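Long-range contacts in ferripyochelin binding protein (Salmonella enterica subsp. enterica serovar Typhimurium, PDB 3R3R), which binds zinc and, as a member of the gamma-class carbonic anhydrase family, may act as a carbonic anhydrase-like enzyme, although its function is not established: residues I57-N62 with I86-T91; G104-V109 with G163-A168; I18-M23 with L36-G41. All blocks are in the same frame, centred on the assembly; numbering follows the deposited sequence.

Contact 1 (I57-N62 with I86-T91)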
# COMPACT_ATOMS: atom_id res chain seq x y z
N ILE A 57 0.48 -0.73 -7.41
CA ILE A 57 -0.67 -0.55 -6.53
C ILE A 57 -1.95 -0.61 -7.36
O ILE A 57 -2.12 0.17 -8.29
CB ILE A 57 -0.58 0.77 -5.73
CG1 ILE A 57 0.76 0.84 -4.97
CG2 ILE A 57 -1.74 0.85 -4.76
CD1 ILE A 57 0.94 2.07 -4.08
N GLY A 58 -2.81 -1.56 -7.03
CA GLY A 58 -4.01 -1.84 -7.80
C GLY A 58 -5.13 -0.83 -7.60
O GLY A 58 -5.08 0.02 -6.69
N ALA A 59 -6.15 -0.93 -8.44
CA ALA A 59 -7.22 0.06 -8.50
C ALA A 59 -7.98 0.21 -7.18
O ALA A 59 -8.23 -0.77 -6.46
CB ALA A 59 -8.19 -0.24 -9.66
N ARG A 60 -8.37 1.45 -6.88
CA ARG A 60 -9.24 1.75 -5.75
C ARG A 60 -8.59 1.45 -4.41
O ARG A 60 -9.27 1.17 -3.44
CB ARG A 60 -10.60 1.04 -5.88
CG ARG A 60 -11.36 1.37 -7.18
CD ARG A 60 -12.62 0.51 -7.36
NE ARG A 60 -12.30 -0.90 -7.28
CZ ARG A 60 -11.80 -1.64 -8.27
NH1 ARG A 60 -11.60 -1.14 -9.49
NH2 ARG A 60 -11.51 -2.91 -8.04
N THR A 61 -7.27 1.52 -4.38
CA THR A 61 -6.51 1.30 -3.14
C THR A 61 -6.07 2.62 -2.55
O THR A 61 -5.65 3.54 -3.27
CB THR A 61 -5.32 0.37 -3.44
OG1 THR A 61 -5.86 -0.96 -3.57
CG2 THR A 61 -4.23 0.42 -2.35
N ASN A 62 -6.22 2.74 -1.22
CA ASN A 62 -5.78 3.92 -0.50
C ASN A 62 -4.51 3.62 0.29
O ASN A 62 -4.38 2.56 0.93
CB ASN A 62 -6.89 4.49 0.39
CG ASN A 62 -7.47 3.48 1.37
OD1 ASN A 62 -8.42 2.72 1.05
ND2 ASN A 62 -6.93 3.48 2.56
N ILE A 86 0.63 -4.58 -4.47
CA ILE A 86 -0.57 -4.36 -3.68
C ILE A 86 -1.77 -4.44 -4.62
O ILE A 86 -1.76 -3.82 -5.69
CB ILE A 86 -0.55 -2.98 -2.97
CG1 ILE A 86 0.70 -2.82 -2.11
CG2 ILE A 86 -1.84 -2.73 -2.15
CD1 ILE A 86 0.87 -1.42 -1.55
N GLY A 87 -2.80 -5.19 -4.22
CA GLY A 87 -3.96 -5.42 -5.07
C GLY A 87 -4.97 -4.29 -5.07
O GLY A 87 -4.64 -3.14 -4.78
N GLU A 88 -6.20 -4.65 -5.45
CA GLU A 88 -7.31 -3.72 -5.61
C GLU A 88 -8.14 -3.62 -4.33
O GLU A 88 -8.23 -4.58 -3.56
CB GLU A 88 -8.23 -4.19 -6.74
CG GLU A 88 -7.49 -4.39 -8.05
CD GLU A 88 -8.42 -4.61 -9.23
OE1 GLU A 88 -9.56 -5.07 -9.06
OE2 GLU A 88 -7.99 -4.30 -10.37
N ASP A 89 -8.76 -2.46 -4.10
CA ASP A 89 -9.66 -2.25 -2.96
C ASP A 89 -8.96 -2.53 -1.63
O ASP A 89 -9.57 -3.07 -0.70
CB ASP A 89 -10.93 -3.12 -3.09
CG ASP A 89 -11.72 -2.78 -4.34
OD1 ASP A 89 -12.14 -1.61 -4.50
OD2 ASP A 89 -11.87 -3.67 -5.20
N VAL A 90 -7.68 -2.17 -1.57
CA VAL A 90 -6.89 -2.35 -0.35
C VAL A 90 -6.91 -1.05 0.45
O VAL A 90 -6.82 0.04 -0.12
CB VAL A 90 -5.43 -2.77 -0.69
CG1 VAL A 90 -4.54 -2.74 0.54
CG2 VAL A 90 -5.43 -4.17 -1.31
N THR A 91 -7.01 -1.19 1.77
CA THR A 91 -6.88 -0.08 2.69
C THR A 91 -5.59 -0.21 3.46
O THR A 91 -5.46 -1.08 4.32
CB THR A 91 -8.10 -0.06 3.64
OG1 THR A 91 -9.30 0.13 2.87
CG2 THR A 91 -8.01 1.07 4.67
O HOH W 1 -5.86 -2.86 -10.69
O HOH W 2 -10.44 -2.97 -11.39

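Contact 2 (G104-V109 with G163-A168)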
# COMPACT_ATOMS: atom_id res chain seq x y z
N GLY A 104 -2.89 -8.96 -1.43
CA GLY A 104 -3.95 -9.27 -2.36
C GLY A 104 -5.01 -8.19 -2.39
O GLY A 104 -4.75 -7.04 -2.07
N ASN A 105 -6.21 -8.57 -2.81
CA ASN A 105 -7.32 -7.64 -2.93
C ASN A 105 -8.16 -7.59 -1.66
O ASN A 105 -8.27 -8.59 -0.96
CB ASN A 105 -8.24 -8.08 -4.07
CG ASN A 105 -7.51 -8.26 -5.39
OD1 ASN A 105 -6.70 -7.42 -5.79
ND2 ASN A 105 -7.80 -9.35 -6.07
N ARG A 106 -8.75 -6.43 -1.36
CA ARG A 106 -9.67 -6.32 -0.21
C ARG A 106 -8.95 -6.75 1.09
O ARG A 106 -9.36 -7.66 1.80
CB ARG A 106 -10.96 -7.12 -0.42
CG ARG A 106 -11.72 -6.71 -1.69
CD ARG A 106 -12.94 -7.60 -1.92
NE ARG A 106 -12.56 -9.00 -1.93
CZ ARG A 106 -12.02 -9.64 -2.97
NH1 ARG A 106 -11.84 -9.01 -4.12
NH2 ARG A 106 -11.67 -10.91 -2.85
N VAL A 107 -7.85 -6.07 1.36
CA VAL A 107 -7.10 -6.27 2.60
C VAL A 107 -7.08 -4.94 3.33
O VAL A 107 -6.91 -3.89 2.71
CB VAL A 107 -5.65 -6.71 2.30
CG1 VAL A 107 -4.77 -6.71 3.56
CG2 VAL A 107 -5.66 -8.09 1.64
N LEU A 108 -7.30 -4.99 4.64
CA LEU A 108 -7.15 -3.81 5.48
C LEU A 108 -5.91 -4.04 6.35
O LEU A 108 -5.87 -4.93 7.17
CB LEU A 108 -8.41 -3.61 6.33
CG LEU A 108 -8.36 -2.54 7.42
CD1 LEU A 108 -8.08 -1.25 6.82
CD2 LEU A 108 -9.67 -2.50 8.18
N VAL A 109 -4.94 -3.14 6.20
CA VAL A 109 -3.73 -3.17 7.01
C VAL A 109 -3.87 -2.10 8.10
O VAL A 109 -3.85 -0.90 7.81
CB VAL A 109 -2.46 -2.91 6.19
CG1 VAL A 109 -1.21 -3.10 7.07
CG2 VAL A 109 -2.38 -3.86 4.97
N GLY A 163 -17.04 -5.23 5.35
CA GLY A 163 -16.41 -3.99 5.77
C GLY A 163 -15.12 -3.69 5.03
O GLY A 163 -14.74 -2.52 4.89
N LEU A 164 -14.42 -4.72 4.56
CA LEU A 164 -13.20 -4.50 3.78
C LEU A 164 -13.53 -3.74 2.49
O LEU A 164 -12.83 -2.81 2.10
CB LEU A 164 -12.56 -5.84 3.44
CG LEU A 164 -12.11 -6.64 4.66
CD1 LEU A 164 -11.65 -7.99 4.20
CD2 LEU A 164 -10.97 -5.96 5.44
N GLN A 165 -14.61 -4.15 1.83
CA GLN A 165 -15.03 -3.46 0.62
C GLN A 165 -15.56 -2.06 0.91
O GLN A 165 -15.28 -1.11 0.18
CB GLN A 165 -16.09 -4.29 -0.11
CG GLN A 165 -16.46 -3.71 -1.47
CD GLN A 165 -15.31 -3.77 -2.46
OE1 GLN A 165 -14.72 -4.83 -2.68
NE2 GLN A 165 -14.97 -2.63 -3.06
N TYR A 166 -16.34 -1.94 1.99
CA TYR A 166 -16.88 -0.65 2.40
C TYR A 166 -15.76 0.37 2.66
O TYR A 166 -15.87 1.52 2.23
CB TYR A 166 -17.78 -0.80 3.64
CG TYR A 166 -19.01 -1.64 3.41
CD1 TYR A 166 -19.54 -1.80 2.14
CD2 TYR A 166 -19.65 -2.27 4.47
CE1 TYR A 166 -20.67 -2.57 1.92
CE2 TYR A 166 -20.78 -3.04 4.26
CZ TYR A 166 -21.29 -3.19 2.98
OH TYR A 166 -22.42 -3.95 2.76
N SER A 167 -14.69 -0.06 3.31
CA SER A 167 -13.55 0.81 3.56
C SER A 167 -12.96 1.35 2.25
O SER A 167 -12.74 2.55 2.08
CB SER A 167 -12.48 0.05 4.34
OG SER A 167 -11.33 0.84 4.53
N ALA A 168 -12.72 0.45 1.30
CA ALA A 168 -12.16 0.87 0.02
C ALA A 168 -13.12 1.83 -0.69
O ALA A 168 -12.70 2.87 -1.24
CB ALA A 168 -11.87 -0.35 -0.86

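Contact 3 (I18-M23 with L36-G41)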
# COMPACT_ATOMS: atom_id res chain seq x y z
N ILE A 18 0.70 6.61 -13.89
CA ILE A 18 -0.49 7.03 -13.15
C ILE A 18 -1.73 6.79 -14.00
O ILE A 18 -1.79 7.22 -15.16
CB ILE A 18 -0.43 8.54 -12.81
CG1 ILE A 18 0.91 8.91 -12.15
CG2 ILE A 18 -1.63 8.97 -11.96
CD1 ILE A 18 1.20 8.16 -10.85
N GLY A 19 -2.72 6.10 -13.43
CA GLY A 19 -3.99 5.90 -14.10
C GLY A 19 -4.94 7.07 -13.96
O GLY A 19 -4.52 8.22 -13.81
N GLN A 20 -6.24 6.79 -14.02
CA GLN A 20 -7.22 7.86 -13.98
C GLN A 20 -7.80 8.09 -12.59
O GLN A 20 -7.93 7.16 -11.79
CB GLN A 20 -8.35 7.56 -14.97
CG GLN A 20 -7.86 7.46 -16.41
CD GLN A 20 -7.24 8.76 -16.91
OE1 GLN A 20 -7.85 9.82 -16.84
NE2 GLN A 20 -6.00 8.67 -17.39
N ARG A 21 -8.14 9.35 -12.32
CA ARG A 21 -8.73 9.78 -11.06
C ARG A 21 -7.84 9.41 -9.87
O ARG A 21 -8.32 9.02 -8.81
CB ARG A 21 -10.13 9.19 -10.89
CG ARG A 21 -11.08 9.51 -12.07
CD ARG A 21 -12.42 8.81 -11.88
NE ARG A 21 -12.24 7.37 -11.85
CZ ARG A 21 -12.15 6.60 -12.94
NH1 ARG A 21 -12.26 7.13 -14.15
NH2 ARG A 21 -11.96 5.30 -12.79
N VAL A 22 -6.53 9.51 -10.06
CA VAL A 22 -5.59 9.23 -8.98
C VAL A 22 -5.32 10.50 -8.19
O VAL A 22 -5.07 11.55 -8.78
CB VAL A 22 -4.26 8.66 -9.54
CG1 VAL A 22 -3.22 8.47 -8.43
CG2 VAL A 22 -4.52 7.33 -10.22
N MET A 23 -5.41 10.41 -6.86
CA MET A 23 -4.98 11.51 -6.02
C MET A 23 -3.58 11.23 -5.47
O MET A 23 -3.35 10.17 -4.89
CB MET A 23 -5.92 11.70 -4.83
CG MET A 23 -5.51 12.85 -3.92
SD MET A 23 -6.53 12.95 -2.43
CE MET A 23 -6.03 11.46 -1.57
N LEU A 36 0.51 3.30 -10.33
CA LEU A 36 -0.71 3.56 -9.56
C LEU A 36 -1.89 3.41 -10.50
O LEU A 36 -2.04 4.16 -11.46
CB LEU A 36 -0.69 4.97 -8.98
CG LEU A 36 0.51 5.27 -8.08
CD1 LEU A 36 0.36 6.66 -7.51
CD2 LEU A 36 0.66 4.23 -6.95
N ALA A 37 -2.71 2.41 -10.22
CA ALA A 37 -3.90 2.14 -11.02
C ALA A 37 -5.02 3.16 -10.75
O ALA A 37 -4.89 4.03 -9.89
CB ALA A 37 -4.37 0.73 -10.77
N ASP A 38 -6.08 3.07 -11.54
CA ASP A 38 -7.22 3.98 -11.41
C ASP A 38 -7.73 4.08 -9.98
O ASP A 38 -7.81 3.08 -9.26
CB ASP A 38 -8.39 3.49 -12.25
CG ASP A 38 -8.13 3.53 -13.75
OD1 ASP A 38 -7.15 4.14 -14.22
OD2 ASP A 38 -8.97 2.94 -14.47
N ASP A 39 -8.11 5.29 -9.58
CA ASP A 39 -8.81 5.52 -8.32
C ASP A 39 -7.96 5.28 -7.07
O ASP A 39 -8.50 5.19 -5.98
CB ASP A 39 -10.11 4.71 -8.25
CG ASP A 39 -11.16 5.22 -9.23
OD1 ASP A 39 -11.49 6.42 -9.20
OD2 ASP A 39 -11.64 4.40 -10.04
N VAL A 40 -6.65 5.17 -7.24
CA VAL A 40 -5.74 5.11 -6.09
C VAL A 40 -5.69 6.48 -5.41
O VAL A 40 -5.70 7.52 -6.08
CB VAL A 40 -4.33 4.65 -6.54
CG1 VAL A 40 -3.27 4.95 -5.48
CG2 VAL A 40 -4.33 3.17 -6.84
N GLY A 41 -5.66 6.47 -4.08
CA GLY A 41 -5.47 7.70 -3.33
C GLY A 41 -4.24 7.60 -2.46
O GLY A 41 -4.15 6.70 -1.62
O HOH W 3 -11.53 4.42 -15.47

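Contact 1 (I57-N62 with I86-T91)
Arg60 reaches Asp89 because its CG stands anti to the carbonyl carbon (chi1 -57°) and the chain then bends at chi3 (-54°), carrying the guanidinium across to the neighbouring coil. Asp89 runs alongside and is gripped side-on: NE of Arg60 lies 2.9 Å from OD1 of Asp89, and NH2 of Arg60 lies 3.0 Å from OD2. Both oxygens are met on their syn sides, with the donors tilted out of the carboxylate plane (25° at OD1). The same NH2 also bonds Glu88 OE1 at 3.1 Å, from above that carboxylate plane, so three bonds fix the rotation of the guanidinium. Water 1 links Glu88 OE2 to Ala59 N, and water 2 links it to Arg60 NH1.

Inside the turn, Thr61 OG1 donates to Gly87 O (2.8 Å) and accepts from Val90 N (3.0 Å), tying this turn to its equivalent on the next coil. Backbone bonds Asp89 N to Ala59 O and Asn62 N to Val90 O keep the coils in parallel register, while CG1 of Ile57 lies 4.1 Å from CD1 of Ile86. Equivalent turns stacked on successive coils are characteristic of the left-handed beta-helix of hexapeptide-repeat proteins.

Contact 2 (G104-V109 with G163-A168)
This is a surface contact in which the C-terminal helix 158-182 lies against the sheet holding strand 107-109 and the adjoining turn of the left-handed beta-helix, the hexapeptide-repeat fold of the gamma-class carbonic anhydrase family. It is made by van der Waals contact, with no hydrogen bond between 104-109 and 163-168, and it buries 246 Å² in all. The nearest CA atoms are those of Arg106 and Leu164, 5.6 Å apart, so the helix comes near the coil at Arg106, in its turn region.

Leu164 is the main apolar element. Its first torsion (chi1 -62°) directs CG at the coil, and chi2 (173°) puts the two methyls on different parts of it. CD1 of Leu164 rests on the backbone at 3.3 Å from Arg106 O, whereas CD2 of Leu164 packs 3.6 Å from CB of Leu108, a residue whose side chain is directed at the helix. One turn along the helix from Leu164, the hydroxyl of Ser167 has its polar partner in Thr91 on the preceding coil, so the helix is held by a hydrogen bond there and by apolar contact here.

Polar side chains meet at the other edge, Arg106 through its aliphatic carbons and Gln165 through its amide oxygen. Arg106 turns its guanidinium to Asp124 on the following coil, in a salt bridge through NE, and presents its aliphatic part to the helix. In Gln165, NE2 bonds Asn169 one helical turn on and, weakly, Asp89. The bend of Gln165 at chi2 (66°) brings its OE1 to the CG-CD part of Arg106, where OE1 of Gln165 lies 3.4 Å from CD of Arg106.

Contact 3 (I18-M23 with L36-G41)
Two parallel bridges, Ile18 with Leu36 (CA to CA 5.0 Å) and Met23 with Gly41 (4.7 Å), bracket a pair of stacked turns at the N-terminal end of the left-handed beta-helix. Segment 36-41 makes a type II turn from Ala37 to Val40. Gly19 N to Leu36 O, Asp39 N to Gln20 O and Met23 N to Val40 O form the backbone bonds between the coils.

Asp38 adds a side-chain bond to this set: its OD1 takes the amide N of Gln20 at 2.8 Å, with an almost linear N-H...O angle of 178°, although the donor sits above the carboxylate plane.

On the inner side, the end of Ile18 swings towards Leu36, where the two CD1 methyls meet at 3.8 Å. Val22 comes to the same leucine at about a right angle. Its CG1, anti to the backbone N (chi1 175°), reaches Leu36 CD1, while CG2 of Val22 turns to the turn backbone, 3.3 Å from Ala37 O.

Outside, Arg21 and Asp39 run side by side with their flat groups 40° apart. Asp39 OD1 has a second cationic partner in Lys175 of helix 158-182, whose NZ also bonds Arg21 O, so the helix is joined to this corner through both coils. Asp38 OD2 lies well out of the guanidinium plane and connects to Arg21 through water 3. The direct grip is side-on: NE of Arg21 donates to OD1 of Asp39, and NH2 of Arg21 to OD2, each at 2.9 Å.

Overall arrangement
Contacts 1 and 3 join neighbouring coils at the same corner of the beta-helix and are adjoining steps of one stack: Arg60 N bonds Asp38 O, and Ile57 O bonds Ala37 N. Contact 1 has its centre about 7 Å from the chain centre, against about 13 Å for that of contact 3, and has more buried residues. Its turn interior carries a threonine hydroxyl with two hydrogen bonds, where contact 3 has a valine. Contact 2 is a surface contact, helix against coil, largely apolar, with no hydrogen bond between its segments. It meets contact 1 through Thr91 and Ser167, whereas contact 3, about 17 Å away between centres, meets the same helix further along through Lys175.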